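Local coordinates for protein fimbrium subunit Fim1C (PDB 4QB7) that is probably a component of the fimbrial tip, part of the surface filaments that mediate cell adhesion and biofilm formation, at residues W84-A95 and N153-F164. Residues are numbered along the deposited sequence; the frame is centred on the assembly and turned at random.
Sequences WPIDDKKITFFA and NESNKGTVQFKF. With SO4 (sulfate ion), chain L; SO4 (sulfate ion), chain I; SO4 (sulfate ion), chain M.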
ATOM      1  N   TRP A  84      18.011  20.949  20.382  1.00 50.53           N
ATOM      2  CA  TRP A  84      17.041  20.741  21.454  1.00 49.42           C
ATOM      3  C   TRP A  84      16.923  22.030  22.235  1.00 58.13           C
ATOM      4  O   TRP A  84      17.920  22.753  22.344  1.00 59.15           O
ATOM      5  CB  TRP A  84      17.455  19.598  22.393  1.00 47.29           C
ATOM      6  CG  TRP A  84      17.388  18.227  21.780  1.00 47.79           C
ATOM      7  CD1 TRP A  84      18.441  17.461  21.390  1.00 50.76           C
ATOM      8  CD2 TRP A  84      16.202  17.449  21.511  1.00 46.83           C
ATOM      9  NE1 TRP A  84      17.995  16.268  20.872  1.00 50.05           N
ATOM     10  CE2 TRP A  84      16.623  16.236  20.928  1.00 51.02           C
ATOM     11  CE3 TRP A  84      14.824  17.664  21.703  1.00 47.31           C
ATOM     12  CZ2 TRP A  84      15.720  15.225  20.559  1.00 49.78           C
ATOM     13  CZ3 TRP A  84      13.930  16.684  21.306  1.00 48.48           C
ATOM     14  CH2 TRP A  84      14.377  15.470  20.763  1.00 49.19           C
ATOM     15  N   PRO A  85      15.759  22.362  22.819  1.00 56.44           N
ATOM     16  CA  PRO A  85      15.688  23.596  23.613  1.00 56.73           C
ATOM     17  C   PRO A  85      16.649  23.572  24.816  1.00 61.89           C
ATOM     18  O   PRO A  85      16.980  22.499  25.333  1.00 60.46           O
ATOM     19  CB  PRO A  85      14.222  23.639  24.055  1.00 57.78           C
ATOM     20  CG  PRO A  85      13.498  22.773  23.097  1.00 61.59           C
ATOM     21  CD  PRO A  85      14.452  21.673  22.789  1.00 57.39           C
ATOM     22  N   ILE A  86      17.128  24.754  25.228  1.00 61.74           N
ATOM     23  CA  ILE A  86      17.991  24.914  26.411  1.00 63.67           C
ATOM     24  C   ILE A  86      17.093  24.841  27.663  1.00 66.58           C
ATOM     25  O   ILE A  86      17.529  24.353  28.704  1.00 67.53           O
ATOM     26  CB  ILE A  86      18.822  26.234  26.376  1.00 69.23           C
ATOM     27  CG1 ILE A  86      19.607  26.387  25.059  1.00 71.46           C
ATOM     28  CG2 ILE A  86      19.805  26.314  27.554  1.00 71.27           C
ATOM     29  CD1 ILE A  86      19.656  27.888  24.498  1.00 86.53           C
ATOM     30  N   ASP A  87      15.829  25.304  27.547  1.00 60.18           N
ATOM     31  CA  ASP A  87      14.880  25.279  28.655  1.00 58.39           C
ATOM     32  C   ASP A  87      14.057  23.947  28.641  1.00 59.00           C
ATOM     33  O   ASP A  87      14.524  22.963  28.074  1.00 57.88           O
ATOM     34  CB  ASP A  87      13.988  26.539  28.628  1.00 59.69           C
ATOM     35  CG  ASP A  87      13.209  26.751  27.342  1.00 64.47           C
ATOM     36  OD1 ASP A  87      13.235  25.851  26.477  1.00 64.03           O
ATOM     37  OD2 ASP A  87      12.537  27.803  27.220  1.00 67.17           O
ATOM     38  N   ASP A  88      12.860  23.917  29.277  1.00 53.11           N
ATOM     39  CA  ASP A  88      12.042  22.723  29.473  1.00 51.27           C
ATOM     40  C   ASP A  88      10.956  22.524  28.407  1.00 52.77           C
ATOM     41  O   ASP A  88      10.059  21.681  28.575  1.00 51.30           O
ATOM     42  CB  ASP A  88      11.425  22.723  30.877  1.00 53.67           C
ATOM     43  CG  ASP A  88      10.705  23.988  31.332  1.00 63.81           C
ATOM     44  OD1 ASP A  88      10.269  24.789  30.459  1.00 61.59           O
ATOM     45  OD2 ASP A  88      10.530  24.152  32.546  1.00 72.85           O
ATOM     46  N   LYS A  89      11.085  23.254  27.283  1.00 47.44           N
ATOM     47  CA  LYS A  89      10.208  23.147  26.130  1.00 45.38           C
ATOM     48  C   LYS A  89      10.316  21.749  25.529  1.00 46.09           C
ATOM     49  O   LYS A  89      11.378  21.112  25.603  1.00 45.38           O
ATOM     50  CB  LYS A  89      10.565  24.214  25.089  1.00 47.75           C
ATOM     51  CG  LYS A  89       9.955  25.561  25.397  1.00 48.23           C
ATOM     52  CD  LYS A  89       9.944  26.468  24.177  1.00 56.11           C
ATOM     53  CE  LYS A  89      10.999  27.541  24.205  1.00 72.16           C
ATOM     54  NZ  LYS A  89      12.355  26.971  23.978  1.00 80.36           N
ATOM     55  N   LYS A  90       9.212  21.278  24.944  1.00 40.39           N
ATOM     56  CA  LYS A  90       9.086  19.951  24.341  1.00 38.80           C
ATOM     57  C   LYS A  90       8.914  20.053  22.829  1.00 44.81           C
ATOM     58  O   LYS A  90       8.461  21.095  22.337  1.00 45.08           O
ATOM     59  CB  LYS A  90       7.895  19.204  24.971  1.00 39.58           C
ATOM     60  CG  LYS A  90       8.140  18.833  26.441  1.00 41.13           C
ATOM     61  CD  LYS A  90       6.965  18.133  27.117  1.00 40.71           C
ATOM     62  CE  LYS A  90       7.361  17.842  28.538  1.00 44.34           C
ATOM     63  NZ  LYS A  90       6.233  17.420  29.403  1.00 47.63           N
ATOM     64  N   ILE A  91       9.307  18.989  22.088  1.00 41.82           N
ATOM     65  CA  ILE A  91       9.121  18.929  20.625  1.00 41.33           C
ATOM     66  C   ILE A  91       8.396  17.638  20.262  1.00 45.40           C
ATOM     67  O   ILE A  91       8.787  16.555  20.701  1.00 44.94           O
ATOM     68  CB  ILE A  91      10.428  19.100  19.785  1.00 43.88           C
ATOM     69  CG1 ILE A  91      11.228  20.363  20.205  1.00 43.87           C
ATOM     70  CG2 ILE A  91      10.103  19.161  18.278  1.00 42.27           C
ATOM     71  CD1 ILE A  91      12.656  20.257  19.754  1.00 47.57           C
ATOM     72  N   THR A  92       7.315  17.771  19.485  1.00 42.59           N
ATOM     73  CA  THR A  92       6.517  16.658  19.002  1.00 41.09           C
ATOM     74  C   THR A  92       6.822  16.477  17.519  1.00 44.64           C
ATOM     75  O   THR A  92       6.773  17.432  16.729  1.00 44.55           O
ATOM     76  CB  THR A  92       5.025  16.861  19.311  1.00 40.53           C
ATOM     77  OG1 THR A  92       4.843  16.580  20.685  1.00 42.35           O
ATOM     78  CG2 THR A  92       4.126  15.904  18.535  1.00 34.53           C
ATOM     79  N   PHE A  93       7.130  15.230  17.154  1.00 39.50           N
ATOM     80  CA  PHE A  93       7.489  14.860  15.801  1.00 37.44           C
ATOM     81  C   PHE A  93       6.433  13.976  15.171  1.00 43.02           C
ATOM     82  O   PHE A  93       5.704  13.260  15.862  1.00 41.74           O
ATOM     83  CB  PHE A  93       8.861  14.147  15.796  1.00 37.59           C
ATOM     84  CG  PHE A  93      10.001  14.981  16.344  1.00 38.01           C
ATOM     85  CD1 PHE A  93      10.268  15.013  17.710  1.00 39.52           C
ATOM     86  CD2 PHE A  93      10.804  15.739  15.496  1.00 39.49           C
ATOM     87  CE1 PHE A  93      11.303  15.809  18.219  1.00 40.44           C
ATOM     88  CE2 PHE A  93      11.839  16.529  16.004  1.00 42.09           C
ATOM     89  CZ  PHE A  93      12.094  16.545  17.362  1.00 39.58           C
ATOM     90  N   PHE A  94       6.350  14.073  13.835  1.00 40.98           N
ATOM     91  CA  PHE A  94       5.570  13.263  12.896  1.00 40.42           C
ATOM     92  C   PHE A  94       6.449  13.055  11.678  1.00 42.90           C
ATOM     93  O   PHE A  94       7.316  13.890  11.400  1.00 42.45           O
ATOM     94  CB  PHE A  94       4.228  13.930  12.511  1.00 41.94           C
ATOM     95  CG  PHE A  94       3.324  14.224  13.677  1.00 42.61           C
ATOM     96  CD1 PHE A  94       2.496  13.236  14.204  1.00 43.78           C
ATOM     97  CD2 PHE A  94       3.307  15.487  14.262  1.00 43.33           C
ATOM     98  CE1 PHE A  94       1.665  13.514  15.293  1.00 44.16           C
ATOM     99  CE2 PHE A  94       2.462  15.766  15.341  1.00 44.53           C
ATOM    100  CZ  PHE A  94       1.666  14.773  15.861  1.00 42.06           C
ATOM    101  N   ALA A  95       6.235  11.975  10.943  1.00 37.66           N
ATOM    102  CA  ALA A  95       7.026  11.710   9.750  1.00 36.77           C
ATOM    103  C   ALA A  95       6.210  10.909   8.752  1.00 41.57           C
ATOM    104  O   ALA A  95       5.286  10.206   9.155  1.00 38.61           O
ATOM    105  CB  ALA A  95       8.295  10.957  10.117  1.00 36.77           C
ATOM    106  N   ASN A 153      15.740  16.672  25.212  1.00 48.77           N
ATOM    107  CA  ASN A 153      17.084  16.158  25.014  1.00 49.22           C
ATOM    108  C   ASN A 153      17.307  14.876  25.836  1.00 53.80           C
ATOM    109  O   ASN A 153      18.160  14.074  25.484  1.00 54.29           O
ATOM    110  CB  ASN A 153      18.074  17.253  25.435  1.00 52.99           C
ATOM    111  CG  ASN A 153      19.528  16.857  25.410  1.00 92.38           C
ATOM    112  OD1 ASN A 153      20.068  16.363  24.402  1.00 90.18           O
ATOM    113  ND2 ASN A 153      20.185  17.051  26.543  1.00 87.24           N
ATOM    114  N   GLU A 154      16.538  14.694  26.923  1.00 51.57           N
ATOM    115  CA  GLU A 154      16.663  13.594  27.876  1.00 52.13           C
ATOM    116  C   GLU A 154      15.777  12.403  27.545  1.00 54.69           C
ATOM    117  O   GLU A 154      15.924  11.340  28.160  1.00 56.54           O
ATOM    118  CB  GLU A 154      16.323  14.089  29.299  1.00 54.64           C
ATOM    119  CG  GLU A 154      17.193  15.218  29.857  1.00 69.61           C
ATOM    120  CD  GLU A 154      18.687  14.960  30.009  1.00114.81           C
ATOM    121  OE1 GLU A 154      19.099  13.786  30.181  1.00109.72           O
ATOM    122  OE2 GLU A 154      19.451  15.954  29.984  1.00124.67           O
ATOM    123  N   SER A 155      14.878  12.553  26.578  1.00 48.15           N
ATOM    124  CA  SER A 155      13.907  11.518  26.232  1.00 46.36           C
ATOM    125  C   SER A 155      14.571  10.248  25.748  1.00 52.27           C
ATOM    126  O   SER A 155      14.268   9.174  26.275  1.00 51.95           O
ATOM    127  CB  SER A 155      12.914  12.027  25.193  1.00 45.50           C
ATOM    128  OG  SER A 155      11.961  12.886  25.790  1.00 49.96           O
ATOM    129  N   ASN A 156      15.491  10.362  24.764  1.00 49.37           N
ATOM    130  CA  ASN A 156      16.144   9.204  24.169  1.00 48.36           C
ATOM    131  C   ASN A 156      17.562   9.559  23.660  1.00 51.75           C
ATOM    132  O   ASN A 156      17.879   9.371  22.482  1.00 51.26           O
ATOM    133  CB  ASN A 156      15.248   8.654  23.041  1.00 44.81           C
ATOM    134  CG  ASN A 156      15.726   7.388  22.381  1.00 61.88           C
ATOM    135  OD1 ASN A 156      16.218   6.447  23.028  1.00 62.02           O
ATOM    136  ND2 ASN A 156      15.588   7.349  21.071  1.00 46.31           N
ATOM    137  N   LYS A 157      18.423  10.065  24.567  1.00 48.34           N
ATOM    138  CA  LYS A 157      19.832  10.378  24.272  1.00 47.56           C
ATOM    139  C   LYS A 157      19.978  11.443  23.144  1.00 51.77           C
ATOM    140  O   LYS A 157      20.985  11.447  22.427  1.00 51.57           O
ATOM    141  CB  LYS A 157      20.584   9.073  23.906  1.00 47.96           C
ATOM    142  CG  LYS A 157      20.389   7.990  24.955  1.00 51.46           C
ATOM    143  CD  LYS A 157      20.727   6.586  24.505  1.00 48.68           C
ATOM    144  CE  LYS A 157      20.728   5.679  25.711  1.00 50.18           C
ATOM    145  NZ  LYS A 157      21.428   4.398  25.450  1.00 78.27           N
ATOM    146  N   GLY A 158      18.968  12.316  23.009  1.00 47.43           N
ATOM    147  CA  GLY A 158      18.910  13.362  21.991  1.00 46.66           C
ATOM    148  C   GLY A 158      18.543  12.877  20.590  1.00 49.71           C
ATOM    149  O   GLY A 158      18.614  13.654  19.631  1.00 50.19           O
ATOM    150  N   THR A 159      18.158  11.597  20.449  1.00 43.55           N
ATOM    151  CA  THR A 159      17.832  11.015  19.148  1.00 43.61           C
ATOM    152  C   THR A 159      16.343  10.732  19.020  1.00 48.12           C
ATOM    153  O   THR A 159      15.741  10.101  19.902  1.00 48.25           O
ATOM    154  CB  THR A 159      18.647   9.725  18.910  1.00 48.18           C
ATOM    155  OG1 THR A 159      20.023  10.060  18.944  1.00 50.94           O
ATOM    156  CG2 THR A 159      18.345   9.051  17.567  1.00 44.47           C
ATOM    157  N   VAL A 160      15.775  11.149  17.881  1.00 43.39           N
ATOM    158  CA  VAL A 160      14.380  10.889  17.569  1.00 42.54           C
ATOM    159  C   VAL A 160      14.353   9.585  16.787  1.00 47.60           C
ATOM    160  O   VAL A 160      14.915   9.515  15.693  1.00 48.36           O
ATOM    161  CB  VAL A 160      13.673  12.070  16.827  1.00 44.54           C
ATOM    162  CG1 VAL A 160      12.185  11.812  16.704  1.00 42.85           C
ATOM    163  CG2 VAL A 160      13.916  13.391  17.551  1.00 44.36           C
ATOM    164  N   GLN A 161      13.771   8.531  17.370  1.00 43.53           N
ATOM    165  CA  GLN A 161      13.685   7.263  16.658  1.00 42.21           C
ATOM    166  C   GLN A 161      12.315   7.117  16.003  1.00 47.19           C
ATOM    167  O   GLN A 161      11.308   6.931  16.696  1.00 47.68           O
ATOM    168  CB  GLN A 161      13.969   6.058  17.559  1.00 43.61           C
ATOM    169  CG  GLN A 161      14.050   4.783  16.711  1.00 55.36           C
ATOM    170  CD  GLN A 161      14.011   3.494  17.472  1.00 72.37           C
ATOM    171  OE1 GLN A 161      13.168   3.279  18.350  1.00 67.81           O
ATOM    172  NE2 GLN A 161      14.869   2.568  17.074  1.00 67.33           N
ATOM    173  N   PHE A 162      12.291   7.153  14.664  1.00 42.09           N
ATOM    174  CA  PHE A 162      11.075   6.994  13.900  1.00 39.88           C
ATOM    175  C   PHE A 162      10.819   5.517  13.680  1.00 45.41           C
ATOM    176  O   PHE A 162      11.749   4.729  13.569  1.00 45.97           O
ATOM    177  CB  PHE A 162      11.153   7.765  12.575  1.00 40.60           C
ATOM    178  CG  PHE A 162      11.350   9.253  12.752  1.00 40.86           C
ATOM    179  CD1 PHE A 162      10.265  10.093  12.988  1.00 42.22           C
ATOM    180  CD2 PHE A 162      12.627   9.815  12.695  1.00 42.04           C
ATOM    181  CE1 PHE A 162      10.453  11.466  13.191  1.00 43.15           C
ATOM    182  CE2 PHE A 162      12.816  11.190  12.893  1.00 44.77           C
ATOM    183  CZ  PHE A 162      11.729  12.006  13.147  1.00 43.04           C
ATOM    184  N   LYS A 163       9.547   5.151  13.661  1.00 42.25           N
ATOM    185  CA  LYS A 163       8.993   3.811  13.508  1.00 41.93           C
ATOM    186  C   LYS A 163       7.867   3.985  12.514  1.00 45.24           C
ATOM    187  O   LYS A 163       6.849   4.576  12.854  1.00 44.87           O
ATOM    188  CB  LYS A 163       8.496   3.346  14.892  1.00 45.29           C
ATOM    189  CG  LYS A 163       8.634   1.881  15.264  1.00 59.64           C
ATOM    190  CD  LYS A 163       9.044   1.869  16.741  1.00 76.50           C
ATOM    191  CE  LYS A 163       8.711   0.623  17.527  1.00 87.51           C
ATOM    192  NZ  LYS A 163       9.430   0.624  18.842  1.00 88.09           N
ATOM    193  N   PHE A 164       8.098   3.611  11.254  1.00 41.81           N
ATOM    194  CA  PHE A 164       7.132   3.803  10.185  1.00 40.30           C
ATOM    195  C   PHE A 164       6.137   2.661  10.074  1.00 45.12           C
ATOM    196  O   PHE A 164       6.518   1.491  10.143  1.00 45.00           O
ATOM    197  CB  PHE A 164       7.865   3.982   8.858  1.00 41.23           C
ATOM    198  CG  PHE A 164       8.564   5.315   8.781  1.00 42.16           C
ATOM    199  CD1 PHE A 164       7.842   6.487   8.566  1.00 43.52           C
ATOM    200  CD2 PHE A 164       9.947   5.400   8.899  1.00 43.82           C
ATOM    201  CE1 PHE A 164       8.489   7.720   8.491  1.00 44.61           C
ATOM    202  CE2 PHE A 164      10.592   6.642   8.849  1.00 46.69           C
ATOM    203  CZ  PHE A 164       9.860   7.791   8.630  1.00 44.45           C
TER
HETATM  204  S   SO4 L 411      16.110  27.570  23.056  0.60102.10           S
HETATM  205  O1  SO4 L 411      17.108  26.612  22.552  0.60102.63           O
HETATM  206  O2  SO4 L 411      14.767  27.126  22.685  0.60101.39           O
HETATM  207  O3  SO4 L 411      16.211  27.671  24.518  0.60101.30           O
HETATM  208  O4  SO4 L 411      16.368  28.873  22.438  0.60102.52           O
HETATM  209  S   SO4 I 408       3.102  15.757  29.565  0.60 97.26           S
HETATM  210  O1  SO4 I 408       3.574  14.453  29.078  0.60 98.68           O
HETATM  211  O2  SO4 I 408       1.643  15.788  29.618  0.60 96.12           O
HETATM  212  O3  SO4 I 408       3.604  15.964  30.919  0.60 98.53           O
HETATM  213  O4  SO4 I 408       3.610  16.788  28.658  0.60 95.14           O
HETATM  214  S   SO4 M 412      15.686  -0.760  18.917  0.60 90.85           S
HETATM  215  O1  SO4 M 412      16.259  -2.070  19.245  0.60 90.65           O
HETATM  216  O2  SO4 M 412      14.405  -0.575  19.615  0.60 89.88           O
HETATM  217  O3  SO4 M 412      16.612   0.297  19.326  0.60 90.91           O
HETATM  218  O4  SO4 M 412      15.483  -0.693  17.469  0.60 91.19           O
HETATM  219  O   HOH W   1      15.447  19.678  25.304  1.00 41.46           O
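With CG set opposite the carbonyl carbon in both residues (chi1 -69° in Trp84), the rings of Trp84 and Phe93 swing across to meet Gly158 and Val160. The indole NE1 of Trp84 donates to the carbonyl O of Gly158 at 3.0 Å; the acceptor lies in the ring plane, yet the bond is bent, with 145° at the hydrogen. That carbonyl belongs to a type I' turn, Asn156 to Thr159, closed by Thr159 N to Asn156 O. Asn153 CA makes a CH-pi contact over one face of the indole, 3.9 Å from the centroid of its five-membered ring, and a water links Pro85 O to Asn153 N alongside. Trp84 CH2 also meets Val160 CG2 at 3.9 Å. Replacing Trp84 by alanine removes the indole, which would probably leave the Gly158 carbonyl without this donor and open a gap between Asn153 and Val160. Strands 90-97 and 159-178 belong to one mixed sheet of this fimbrillin-like protein, where strand 141-143 pairs with both; the axes of their segments 90-95 and 159-162 pass 8.9 Å apart, with 36° between their N-to-C directions, so side chains rather than backbone bonds join them. Val160 CG2 sits over one face of Phe93, 3.8 Å from the ring centroid, while Ile91 CG2 covers the opposite face. Further along, Ala95 CB touches Phe162 CD1 and Phe164 CE1, each at 3.6 Å, and both phenylalanine rings also pack edge-to-face with Phe40 of strand 40-47.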